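PDB 4P17: RabGAP/TBC protein from Chlamydomonas reinhardtii, which probably stimulates GTP hydrolysis by Rab-family small GTPases through its TBC domain, as a flagellar RabGAP whose precise role is not established. Local coordinates for residues 230-235 and 287-292. Residues are numbered along the deposited sequence; the frame is centred on the assembly and turned at random.
Sequences TDWYLC and MRMRNA
The indole of Trp232 receives Met289 at its edge: the methyl CE lies near the ring plane, 4.3 Å from CH2 of the six-membered ring, and the contact is apolar. Elsewhere the indole meets the ring of Phe237, the two planes inclined at about 40°, and touches Ser240. The two flat groups that approach each other across the contact are charged. Asp231 and Arg290 bring their carboxylate and guanidinium planes to within 17° of each other, yet OD2 of Asp231 stands well out of the guanidinium plane and 4.2 Å from NH2 of Arg290. No N-H is directed at the oxygen, so the pair illustrates attraction between opposite charges beyond salt-bridge range, probably a modest one at this partly solvent-exposed border. Arg290 gets there by reach: its chain runs extended from CG to NE (chi3 164°) and carries the guanidinium toward Asp231. Met289 instead kinks about both its CB-CG and CG-SD bonds, and the turned thioether brings CE toward the tryptophan. The helices themselves stay well apart, with 10.2 Å between CA of Trp232 and CA of Arg290, and only 93 Å² is buried, both sides summed. Long side chains thus bridge a wide interhelical distance, the buried apolar pair beside the more exposed charged one. Within the all-helical TBC fold, the contact joins the C-terminal half of helix 226-234 to helix 282-294, with Ala265 and Met268 of helix 259-271 against Trp232 and Tyr272, just beyond that helix, touching Met289 and Ala292.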
ATOM      1  N   THR A 230       0.299  -8.240  10.565  1.00 14.87           N
ATOM      2  CA  THR A 230      -0.292  -7.068  11.214  1.00 17.18           C
ATOM      3  C   THR A 230       0.260  -5.837  10.557  1.00 12.82           C
ATOM      4  O   THR A 230      -0.508  -5.007  10.082  1.00 18.61           O
ATOM      5  CB  THR A 230      -0.011  -7.006  12.723  1.00 25.60           C
ATOM      6  OG1 THR A 230      -0.786  -8.005  13.392  1.00 23.83           O
ATOM      7  CG2 THR A 230      -0.374  -5.623  13.287  1.00 25.86           C
ATOM      8  N   ASP A 231       1.585  -5.710  10.486  1.00 23.34           N
ATOM      9  CA  ASP A 231       2.144  -4.548   9.807  1.00 27.14           C
ATOM     10  C   ASP A 231       1.779  -4.581   8.328  1.00 16.96           C
ATOM     11  O   ASP A 231       1.653  -3.540   7.697  1.00 16.91           O
ATOM     12  CB  ASP A 231       3.661  -4.469   9.966  1.00 33.34           C
ATOM     13  CG  ASP A 231       4.091  -4.140  11.393  1.00 31.15           C
ATOM     14  OD1 ASP A 231       3.318  -3.493  12.145  1.00 37.09           O
ATOM     15  OD2 ASP A 231       5.215  -4.534  11.765  1.00 42.04           O
ATOM     16  N   TRP A 232       1.613  -5.764   7.747  1.00 10.16           N
ATOM     17  CA  TRP A 232       1.304  -5.802   6.334  1.00  7.55           C
ATOM     18  C   TRP A 232      -0.005  -5.077   6.127  1.00  8.58           C
ATOM     19  O   TRP A 232      -0.167  -4.268   5.204  1.00 13.93           O
ATOM     20  CB  TRP A 232       1.182  -7.217   5.801  1.00 10.67           C
ATOM     21  CG  TRP A 232       2.473  -7.923   5.624  1.00  9.55           C
ATOM     22  CD1 TRP A 232       3.742  -7.410   5.753  1.00 12.55           C
ATOM     23  CD2 TRP A 232       2.632  -9.293   5.267  1.00 10.77           C
ATOM     24  NE1 TRP A 232       4.672  -8.378   5.485  1.00 17.53           N
ATOM     25  CE2 TRP A 232       4.018  -9.544   5.182  1.00  9.04           C
ATOM     26  CE3 TRP A 232       1.735 -10.334   5.001  1.00 21.15           C
ATOM     27  CZ2 TRP A 232       4.530 -10.798   4.866  1.00  4.90           C
ATOM     28  CZ3 TRP A 232       2.252 -11.587   4.684  1.00 18.87           C
ATOM     29  CH2 TRP A 232       3.638 -11.802   4.631  1.00 13.36           C
ATOM     30  N   TYR A 233      -0.949  -5.400   6.990  1.00  7.79           N
ATOM     31  CA  TYR A 233      -2.290  -4.922   6.839  1.00  9.69           C
ATOM     32  C   TYR A 233      -2.423  -3.463   7.244  1.00  8.35           C
ATOM     33  O   TYR A 233      -2.946  -2.627   6.478  1.00  8.73           O
ATOM     34  CB  TYR A 233      -3.192  -5.755   7.686  1.00 10.79           C
ATOM     35  CG  TYR A 233      -3.493  -7.126   7.163  1.00  6.95           C
ATOM     36  CD1 TYR A 233      -3.193  -7.508   5.873  1.00  7.69           C
ATOM     37  CD2 TYR A 233      -4.134  -8.032   7.988  1.00 18.25           C
ATOM     38  CE1 TYR A 233      -3.555  -8.770   5.416  1.00 14.45           C
ATOM     39  CE2 TYR A 233      -4.477  -9.261   7.555  1.00 14.73           C
ATOM     40  CZ  TYR A 233      -4.193  -9.643   6.289  1.00 10.95           C
ATOM     41  OH  TYR A 233      -4.610 -10.912   5.906  1.00  9.72           O
ATOM     42  N   LEU A 234      -1.960  -3.146   8.444  1.00  8.35           N
ATOM     43  CA  LEU A 234      -2.140  -1.776   8.946  1.00 10.81           C
ATOM     44  C   LEU A 234      -1.405  -0.753   8.072  1.00  7.53           C
ATOM     45  O   LEU A 234      -1.882   0.361   7.854  1.00  6.98           O
ATOM     46  CB  LEU A 234      -1.654  -1.640  10.391  1.00 12.36           C
ATOM     47  CG  LEU A 234      -2.422  -2.384  11.480  1.00 15.54           C
ATOM     48  CD1 LEU A 234      -1.720  -2.216  12.817  1.00 15.45           C
ATOM     49  CD2 LEU A 234      -3.871  -1.896  11.538  1.00 19.07           C
ATOM     50  N   CYS A 235      -0.219  -1.118   7.612  1.00 10.35           N
ATOM     51  CA  CYS A 235       0.597  -0.184   6.828  1.00  6.78           C
ATOM     52  C   CYS A 235       0.420  -0.375   5.346  1.00  3.30           C
ATOM     53  O   CYS A 235       1.099   0.243   4.563  1.00  8.54           O
ATOM     54  CB  CYS A 235       2.070  -0.339   7.186  1.00 12.39           C
ATOM     55  SG  CYS A 235       2.361  -0.013   8.942  1.00 14.15           S
ATOM     56  N   MET A 287      11.939 -12.950  11.184  1.00 19.39           N
ATOM     57  CA  MET A 287      13.058 -12.193  10.599  1.00 16.80           C
ATOM     58  C   MET A 287      13.342 -12.582   9.140  1.00 19.82           C
ATOM     59  O   MET A 287      13.524 -11.725   8.282  1.00 20.69           O
ATOM     60  CB  MET A 287      14.337 -12.381  11.430  1.00 16.27           C
ATOM     61  N   ARG A 288      13.400 -13.876   8.850  1.00 18.98           N
ATOM     62  CA  ARG A 288      13.676 -14.329   7.494  1.00 16.26           C
ATOM     63  C   ARG A 288      12.589 -13.913   6.490  1.00 11.67           C
ATOM     64  O   ARG A 288      12.886 -13.500   5.391  1.00 13.15           O
ATOM     65  CB  ARG A 288      13.832 -15.848   7.476  1.00 20.70           C
ATOM     66  CG  ARG A 288      15.176 -16.316   7.987  1.00 26.79           C
ATOM     67  N   MET A 289      11.328 -14.021   6.875  1.00 14.29           N
ATOM     68  CA  MET A 289      10.250 -13.565   6.003  1.00 18.87           C
ATOM     69  C   MET A 289      10.222 -12.032   5.829  1.00 15.68           C
ATOM     70  O   MET A 289       9.851 -11.517   4.771  1.00  8.51           O
ATOM     71  CB  MET A 289       8.918 -14.062   6.543  1.00 14.54           C
ATOM     72  CG  MET A 289       8.551 -15.450   6.047  1.00 21.50           C
ATOM     73  SD  MET A 289       8.339 -15.499   4.250  1.00 24.59           S
ATOM     74  CE  MET A 289       6.941 -14.465   3.981  1.00 14.65           C
ATOM     75  N   ARG A 290      10.609 -11.292   6.856  1.00 16.74           N
ATOM     76  CA  ARG A 290      10.636  -9.832   6.718  1.00 15.20           C
ATOM     77  C   ARG A 290      11.753  -9.471   5.720  1.00 13.35           C
ATOM     78  O   ARG A 290      11.622  -8.593   4.877  1.00 11.84           O
ATOM     79  CB  ARG A 290      10.826  -9.175   8.083  1.00 17.84           C
ATOM     80  CG  ARG A 290       9.590  -9.207   8.956  1.00 22.84           C
ATOM     81  CD  ARG A 290       9.901  -8.646  10.319  1.00 25.76           C
ATOM     82  NE  ARG A 290       8.712  -8.305  11.082  1.00 27.76           N
ATOM     83  CZ  ARG A 290       8.721  -8.048  12.383  1.00 25.77           C
ATOM     84  NH1 ARG A 290       9.857  -8.133  13.055  1.00 24.47           N
ATOM     85  NH2 ARG A 290       7.595  -7.749  13.017  1.00 31.85           N
ATOM     86  N   ASN A 291      12.844 -10.219   5.763  1.00 15.11           N
ATOM     87  CA  ASN A 291      13.923  -9.999   4.819  1.00 11.13           C
ATOM     88  C   ASN A 291      13.503 -10.364   3.418  1.00 11.24           C
ATOM     89  O   ASN A 291      13.826  -9.665   2.463  1.00 16.64           O
ATOM     90  CB  ASN A 291      15.146 -10.811   5.230  1.00 25.44           C
ATOM     91  CG  ASN A 291      15.622 -10.474   6.629  1.00 32.40           C
ATOM     92  OD1 ASN A 291      15.262  -9.437   7.197  1.00 36.37           O
ATOM     93  ND2 ASN A 291      16.443 -11.352   7.195  1.00 52.07           N
ATOM     94  N   ALA A 292      12.741 -11.444   3.312  1.00 18.13           N
ATOM     95  CA  ALA A 292      12.246 -11.906   2.030  1.00 13.79           C
ATOM     96  C   ALA A 292      11.290 -10.888   1.466  1.00 11.12           C
ATOM     97  O   ALA A 292      11.336 -10.539   0.298  1.00 12.31           O
ATOM     98  CB  ALA A 292      11.545 -13.232   2.175  1.00 14.48           C
TER